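Local structure of acylneuraminate lyase (Mycoplasma synoviae, 4N4P) at residues 43-48 / 77-82; 81-86 / 104-109. The protein belongs to the dihydrodipicolinate synthetase family, whose chain folds as a TIM barrel, and is present as four copies in the assembly. One frame throughout, in Å; residues are numbered along the deposited sequence.

How the contacts relate
Contacts 1 and 2 lie on the two flanks of strand 78-82, which pairs with strand 44-47 in contact 1 and with strand 105-108 in contact 2. Their centres are about 10 Å apart, and they share Ala-81 and Gln-82. Two probable hydrogen bonds pass directly between them: Tyr-46 OH lies 2.6 Å from Ser-107 OG inside the barrel, and Leu-79 N lies 2.8 Å from Asp-104 OD2 at the opposite end of the strands. Gln-82 divides its amide between the two, with NE2 serving contact 1 and OE1 contact 2. It stands near the C-terminal strand ends, the side on which TIM barrels generally carry their active sites.

Contact 1. Residues 43-48 / 77-82; sequences DGIYIT and VTLIAQ
Gly-44 to Ile-47 and Thr-78 to Ala-81 pair as parallel neighbours in continuous register, the short strand axes approaching to 4.6 Å at an angle of 13°. Ile-45 and Ile-47 each donate and accept along this seam, to Thr-78 and Ile-80 and from Ile-80 and Gln-82 respectively, while a longer bond from Thr-78 N to Asp-43 O, 3.2 Å, opens the series. The backbones are close at Gly-44, whose CA lies 3.0 Å from Thr-78 O.

Inside the barrel, Tyr-46 has its CG anti to the backbone N (chi1 -179°), which carries the ring along the strands toward their C-terminal ends. Ile-80 CG2 meets the ring edge near its plane, 3.6 Å from Tyr-46 CD1. Farther along, Tyr-46 OH packs 3.2 Å from Gln-82 CG and hydrogen-bonds to Tyr-139. Gln-82 bends at chi2 (-67°), and its NE2, with the acceptor almost in the amide plane, donates to Thr-48 O at 3.0 Å, while its OE1 is taken up by Gly-84 N and Ile-109 N. Thr-48 answers through OG1, which donates to Gln-82 O at 2.7 Å in the carbonyl plane, so two bonds of opposite direction tie the strand ends together.

On the outer face, Ile-47 CG1 rests 3.8 Å from Ala-81 CB, and Ile-45 packs against Leu-79 and Val-77. Helix 59-73, the connection of this beta-alpha-beta unit, packs on Leu-79 and Ile-47, and helix 26-39 on Ile-45 and Val-77; strand 9-12 borders strand 44-47 on its other side, and its Phe-11 reaches Thr-78 and Ile-80 within the barrel.

Contact 2. Residues 81-86 / 104-109; sequences AQIGSL and DAISAI
The beta-alpha-beta unit of strand 78-82, helix 88-100 and strand 105-108 brings Ala-81 and Gln-82 into parallel pairing with Ile-106 and Ser-107. Ala-81 N donates to Ala-105 O, and Ala-81 O accepts from Ser-107 N at 2.9 Å. One step on, Ile-83 N donates to Ser-107 O at 2.9 Å.

Strand 78-82 ends at Gln-82, so Ile-83 makes this bond from the loop at the C-terminal end of the barrel, and past it the side chain of Gln-82 takes over the bridging. Its OE1 accepts Ile-109 N at 2.9 Å and Gly-84 N at 2.9 Å, the two donors arriving from opposite faces of the amide plane, which should restrain rotation of the group. Ile-109 CG2 packs 3.5 Å from the same OE1.

Toward the barrel interior, Ser-107 OG, a hydrogen-bond partner of Tyr-46, sits 3.2 Å from Gln-82 CA. On the helix side, with CG1 between its backbone N and carbonyl carbon (chi1 59°), Ile-83 turns this branch back over the neighbouring strand, CG1 3.4 Å from Ser-107 O and CD1 3.8 Å from Ile-106 CD1. Helix 88-100 covers both isoleucines, through Leu-94 and Ala-95 on Ile-83 and Ala-98 on Ile-106, while Tyr-113 of the second subunit packs on Ile-109.

Contact 1. Residues 43-48 / 77-82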
ATOM      1  N   ASP A  43      31.218   8.883 -16.851  1.00  8.59           N
ATOM      2  CA  ASP A  43      31.910   7.644 -17.156  1.00  8.37           C
ATOM      3  C   ASP A  43      31.196   6.840 -18.231  1.00  8.61           C
ATOM      4  O   ASP A  43      31.803   5.991 -18.899  1.00  8.21           O
ATOM      5  CB  ASP A  43      32.054   6.847 -15.866  1.00  8.09           C
ATOM      6  CG  ASP A  43      32.787   7.624 -14.819  1.00  9.70           C
ATOM      7  OD1 ASP A  43      34.022   7.724 -14.965  1.00 11.18           O
ATOM      8  OD2 ASP A  43      32.149   8.179 -13.873  1.00  8.62           O
ATOM      9  N   GLY A  44      29.900   7.095 -18.396  1.00  7.55           N
ATOM     10  CA  GLY A  44      29.127   6.386 -19.384  1.00  7.79           C
ATOM     11  C   GLY A  44      27.803   7.079 -19.590  1.00  8.02           C
ATOM     12  O   GLY A  44      27.466   8.027 -18.857  1.00  7.76           O
ATOM     13  N   ILE A  45      27.031   6.591 -20.568  1.00  7.68           N
ATOM     14  CA  ILE A  45      25.704   7.157 -20.842  1.00  7.55           C
ATOM     15  C   ILE A  45      24.719   6.019 -20.982  1.00  8.08           C
ATOM     16  O   ILE A  45      25.019   5.001 -21.633  1.00  9.15           O
ATOM     17  CB  ILE A  45      25.688   8.013 -22.152  1.00  6.80           C
ATOM     18  CG1 ILE A  45      26.730   9.117 -22.063  1.00  7.15           C
ATOM     19  CG2 ILE A  45      24.306   8.662 -22.368  1.00  7.42           C
ATOM     20  CD1 ILE A  45      27.043   9.792 -23.415  1.00  9.06           C
ATOM     21  N   TYR A  46      23.537   6.184 -20.382  1.00  8.07           N
ATOM     22  CA  TYR A  46      22.471   5.208 -20.429  1.00  7.88           C
ATOM     23  C   TYR A  46      21.360   5.825 -21.268  1.00  8.54           C
ATOM     24  O   TYR A  46      20.783   6.839 -20.873  1.00  7.62           O
ATOM     25  CB  TYR A  46      21.956   4.954 -19.004  1.00  7.04           C
ATOM     26  CG  TYR A  46      20.841   3.937 -18.879  1.00  8.61           C
ATOM     27  CD1 TYR A  46      21.117   2.579 -18.919  1.00  8.32           C
ATOM     28  CD2 TYR A  46      19.509   4.339 -18.675  1.00  6.83           C
ATOM     29  CE1 TYR A  46      20.111   1.631 -18.776  1.00 10.49           C
ATOM     30  CE2 TYR A  46      18.489   3.395 -18.534  1.00 11.22           C
ATOM     31  CZ  TYR A  46      18.799   2.039 -18.596  1.00 10.51           C
ATOM     32  OH  TYR A  46      17.851   1.059 -18.458  1.00 11.08           O
ATOM     33  N   ILE A  47      21.095   5.243 -22.439  1.00  9.05           N
ATOM     34  CA  ILE A  47      20.189   5.877 -23.388  1.00  9.82           C
ATOM     35  C   ILE A  47      18.852   5.189 -23.497  1.00  9.29           C
ATOM     36  O   ILE A  47      18.714   4.008 -23.168  1.00  9.96           O
ATOM     37  CB  ILE A  47      20.819   6.054 -24.788  1.00 10.05           C
ATOM     38  CG1 ILE A  47      20.939   4.689 -25.485  1.00 11.35           C
ATOM     39  CG2 ILE A  47      22.148   6.817 -24.653  1.00 10.64           C
ATOM     40  CD1 ILE A  47      21.070   4.795 -27.024  1.00 11.97           C
ATOM     41  N   THR A  48      17.876   5.946 -24.005  1.00  9.61           N
ATOM     42  CA  THR A  48      16.507   5.496 -24.263  1.00 10.30           C
ATOM     43  C   THR A  48      15.837   4.738 -23.115  1.00  9.95           C
ATOM     44  O   THR A  48      15.119   3.765 -23.331  1.00  9.37           O
ATOM     45  CB  THR A  48      16.352   4.741 -25.647  1.00 10.37           C
ATOM     46  OG1 THR A  48      17.252   3.616 -25.711  1.00  9.21           O
ATOM     47  CG2 THR A  48      16.669   5.711 -26.787  1.00 10.78           C
ATOM     48  N   VAL A  77      33.163   7.175 -23.962  1.00 10.51           N
ATOM     49  CA  VAL A  77      32.659   6.654 -22.690  1.00  9.91           C
ATOM     50  C   VAL A  77      31.848   5.384 -22.906  1.00  9.04           C
ATOM     51  O   VAL A  77      31.544   5.018 -24.030  1.00  9.42           O
ATOM     52  CB  VAL A  77      31.853   7.733 -21.903  1.00  8.59           C
ATOM     53  CG1 VAL A  77      32.702   8.993 -21.669  1.00  9.69           C
ATOM     54  CG2 VAL A  77      30.496   8.047 -22.591  1.00  9.03           C
ATOM     55  N   THR A  78      31.504   4.704 -21.817  1.00  8.54           N
ATOM     56  CA  THR A  78      30.746   3.436 -21.878  1.00  9.36           C
ATOM     57  C   THR A  78      29.317   3.753 -22.293  1.00  9.38           C
ATOM     58  O   THR A  78      28.793   4.780 -21.873  1.00  9.06           O
ATOM     59  CB  THR A  78      30.784   2.766 -20.493  1.00  8.61           C
ATOM     60  OG1 THR A  78      32.171   2.574 -20.128  1.00  8.91           O
ATOM     61  CG2 THR A  78      30.043   1.390 -20.465  1.00  8.87           C
ATOM     62  N   LEU A  79      28.716   2.894 -23.111  1.00  8.99           N
ATOM     63  CA  LEU A  79      27.324   3.113 -23.536  1.00  9.51           C
ATOM     64  C   LEU A  79      26.440   1.955 -23.171  1.00  9.09           C
ATOM     65  O   LEU A  79      26.787   0.812 -23.397  1.00 10.19           O
ATOM     66  CB  LEU A  79      27.243   3.342 -25.051  1.00 10.22           C
ATOM     67  CG  LEU A  79      27.932   4.588 -25.636  1.00  9.06           C
ATOM     68  CD1 LEU A  79      27.780   4.631 -27.145  1.00  9.94           C
ATOM     69  CD2 LEU A  79      27.411   5.888 -25.005  1.00 11.79           C
ATOM     70  N   ILE A  80      25.273   2.262 -22.615  1.00  8.67           N
ATOM     71  CA  ILE A  80      24.253   1.273 -22.329  1.00  8.09           C
ATOM     72  C   ILE A  80      22.961   1.754 -22.952  1.00  8.61           C
ATOM     73  O   ILE A  80      22.608   2.912 -22.804  1.00  8.78           O
ATOM     74  CB  ILE A  80      24.042   1.072 -20.807  1.00  8.19           C
ATOM     75  CG1 ILE A  80      25.377   0.756 -20.105  1.00  7.67           C
ATOM     76  CG2 ILE A  80      23.038  -0.040 -20.559  1.00  7.70           C
ATOM     77  CD1 ILE A  80      25.260   0.653 -18.593  1.00  8.35           C
ATOM     78  N   ALA A  81      22.273   0.871 -23.677  1.00  9.47           N
ATOM     79  CA  ALA A  81      20.987   1.206 -24.290  1.00 10.02           C
ATOM     80  C   ALA A  81      19.855   0.416 -23.664  1.00 10.20           C
ATOM     81  O   ALA A  81      19.889  -0.808 -23.651  1.00 10.46           O
ATOM     82  CB  ALA A  81      21.018   0.895 -25.818  1.00 10.33           C
ATOM     83  N   GLN A  82      18.837   1.121 -23.176  1.00  9.76           N
ATOM     84  CA  GLN A  82      17.603   0.469 -22.712  1.00  9.13           C
ATOM     85  C   GLN A  82      16.772   0.223 -23.966  1.00  9.43           C
ATOM     86  O   GLN A  82      16.519   1.161 -24.714  1.00  9.71           O
ATOM     87  CB  GLN A  82      16.849   1.403 -21.755  1.00  9.87           C
ATOM     88  CG  GLN A  82      15.766   0.712 -20.920  1.00  8.85           C
ATOM     89  CD  GLN A  82      14.609   0.211 -21.749  1.00 12.02           C
ATOM     90  OE1 GLN A  82      14.192  -0.928 -21.606  1.00 11.68           O
ATOM     91  NE2 GLN A  82      14.064   1.072 -22.608  1.00 11.93           N
TER

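Contact 2. Residues 81-86 / 104-109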
ATOM      1  N   ALA A  81      22.273   0.871 -23.677  1.00  9.47           N
ATOM      2  CA  ALA A  81      20.987   1.206 -24.290  1.00 10.02           C
ATOM      3  C   ALA A  81      19.855   0.416 -23.664  1.00 10.20           C
ATOM      4  O   ALA A  81      19.889  -0.808 -23.651  1.00 10.46           O
ATOM      5  CB  ALA A  81      21.018   0.895 -25.818  1.00 10.33           C
ATOM      6  N   GLN A  82      18.837   1.121 -23.176  1.00  9.76           N
ATOM      7  CA  GLN A  82      17.603   0.469 -22.712  1.00  9.13           C
ATOM      8  C   GLN A  82      16.772   0.223 -23.966  1.00  9.43           C
ATOM      9  O   GLN A  82      16.519   1.161 -24.714  1.00  9.71           O
ATOM     10  CB  GLN A  82      16.849   1.403 -21.755  1.00  9.87           C
ATOM     11  CG  GLN A  82      15.766   0.712 -20.920  1.00  8.85           C
ATOM     12  CD  GLN A  82      14.609   0.211 -21.749  1.00 12.02           C
ATOM     13  OE1 GLN A  82      14.192  -0.928 -21.606  1.00 11.68           O
ATOM     14  NE2 GLN A  82      14.064   1.072 -22.608  1.00 11.93           N
ATOM     15  N   ILE A  83      16.394  -1.032 -24.226  1.00  9.58           N
ATOM     16  CA  ILE A  83      15.837  -1.387 -25.535  1.00 10.36           C
ATOM     17  C   ILE A  83      14.513  -2.125 -25.402  1.00 11.50           C
ATOM     18  O   ILE A  83      13.942  -2.578 -26.395  1.00 12.83           O
ATOM     19  CB  ILE A  83      16.842  -2.252 -26.343  1.00 10.28           C
ATOM     20  CG1 ILE A  83      17.173  -3.530 -25.570  1.00 12.46           C
ATOM     21  CG2 ILE A  83      18.114  -1.426 -26.673  1.00  9.45           C
ATOM     22  CD1 ILE A  83      17.473  -4.703 -26.495  1.00 17.34           C
ATOM     23  N   GLY A  84      14.033  -2.236 -24.171  1.00 11.71           N
ATOM     24  CA  GLY A  84      12.820  -2.971 -23.882  1.00 12.83           C
ATOM     25  C   GLY A  84      11.532  -2.225 -24.182  1.00 12.79           C
ATOM     26  O   GLY A  84      11.494  -1.001 -24.182  1.00 12.90           O
ATOM     27  N   SER A  85      10.481  -3.003 -24.413  1.00 13.35           N
ATOM     28  CA  SER A  85       9.102  -2.525 -24.586  1.00 14.38           C
ATOM     29  C   SER A  85       8.221  -3.766 -24.687  1.00 14.59           C
ATOM     30  O   SER A  85       8.702  -4.901 -24.574  1.00 15.67           O
ATOM     31  CB  SER A  85       8.930  -1.629 -25.837  1.00 14.42           C
ATOM     32  OG  SER A  85       8.955  -2.386 -27.054  1.00 15.30           O
ATOM     33  N   LEU A  86       6.931  -3.580 -24.930  1.00 14.40           N
ATOM     34  CA  LEU A  86       6.067  -4.735 -25.057  1.00 14.49           C
ATOM     35  C   LEU A  86       6.156  -5.372 -26.446  1.00 15.28           C
ATOM     36  O   LEU A  86       5.613  -6.456 -26.665  1.00 15.43           O
ATOM     37  CB  LEU A  86       4.630  -4.371 -24.727  1.00 14.98           C
ATOM     38  CG  LEU A  86       4.339  -4.064 -23.265  1.00 14.03           C
ATOM     39  CD1 LEU A  86       2.936  -3.464 -23.145  1.00 16.59           C
ATOM     40  CD2 LEU A  86       4.525  -5.291 -22.363  1.00 14.69           C
ATOM     41  N   ASP A 104      28.131  -1.216 -24.987  1.00 10.72           N
ATOM     42  CA  ASP A 104      28.796  -2.038 -23.973  1.00 10.63           C
ATOM     43  C   ASP A 104      27.825  -2.973 -23.263  1.00 10.21           C
ATOM     44  O   ASP A 104      28.190  -4.071 -22.791  1.00 10.50           O
ATOM     45  CB  ASP A 104      29.519  -1.114 -23.002  1.00  9.60           C
ATOM     46  CG  ASP A 104      30.614  -0.351 -23.672  1.00 11.84           C
ATOM     47  OD1 ASP A 104      31.650  -0.984 -24.026  1.00 14.75           O
ATOM     48  OD2 ASP A 104      30.461   0.863 -23.869  1.00 11.34           O
ATOM     49  N   ALA A 105      26.571  -2.536 -23.179  1.00  9.22           N
ATOM     50  CA  ALA A 105      25.510  -3.370 -22.638  1.00  8.80           C
ATOM     51  C   ALA A 105      24.155  -2.863 -23.133  1.00  8.76           C
ATOM     52  O   ALA A 105      24.029  -1.739 -23.638  1.00  9.60           O
ATOM     53  CB  ALA A 105      25.512  -3.379 -21.091  1.00  7.79           C
ATOM     54  N   ILE A 106      23.149  -3.685 -22.914  1.00 10.31           N
ATOM     55  CA  ILE A 106      21.768  -3.285 -23.111  1.00 10.34           C
ATOM     56  C   ILE A 106      21.043  -3.538 -21.811  1.00 11.27           C
ATOM     57  O   ILE A 106      21.555  -4.241 -20.924  1.00 10.67           O
ATOM     58  CB  ILE A 106      21.061  -4.069 -24.266  1.00 10.72           C
ATOM     59  CG1 ILE A 106      21.210  -5.587 -24.054  1.00 10.94           C
ATOM     60  CG2 ILE A 106      21.589  -3.621 -25.635  1.00 11.33           C
ATOM     61  CD1 ILE A 106      20.465  -6.456 -25.058  1.00 12.78           C
ATOM     62  N   SER A 107      19.858  -2.939 -21.676  1.00 10.78           N
ATOM     63  CA  SER A 107      19.005  -3.241 -20.551  1.00 10.30           C
ATOM     64  C   SER A 107      17.602  -3.333 -21.117  1.00 10.83           C
ATOM     65  O   SER A 107      17.349  -2.865 -22.231  1.00 10.14           O
ATOM     66  CB  SER A 107      19.092  -2.143 -19.470  1.00 10.63           C
ATOM     67  OG  SER A 107      18.477  -0.959 -19.959  1.00 11.88           O
ATOM     68  N   ALA A 108      16.681  -3.913 -20.351  1.00 10.56           N
ATOM     69  CA  ALA A 108      15.283  -3.960 -20.785  1.00 10.89           C
ATOM     70  C   ALA A 108      14.402  -3.847 -19.567  1.00 11.60           C
ATOM     71  O   ALA A 108      14.525  -4.634 -18.620  1.00 10.70           O
ATOM     72  CB  ALA A 108      14.982  -5.248 -21.528  1.00 11.33           C
ATOM     73  N   ILE A 109      13.518  -2.859 -19.579  1.00 11.87           N
ATOM     74  CA  ILE A 109      12.532  -2.744 -18.521  1.00 12.95           C
ATOM     75  C   ILE A 109      11.673  -4.012 -18.376  1.00 13.17           C
ATOM     76  O   ILE A 109      11.453  -4.745 -19.340  1.00 13.40           O
ATOM     77  CB  ILE A 109      11.627  -1.524 -18.745  1.00 13.27           C
ATOM     78  CG1 ILE A 109      10.980  -1.609 -20.138  1.00 15.03           C
ATOM     79  CG2 ILE A 109      12.460  -0.242 -18.674  1.00 13.98           C
ATOM     80  CD1 ILE A 109       9.608  -1.065 -20.113  1.00 21.53           C
TER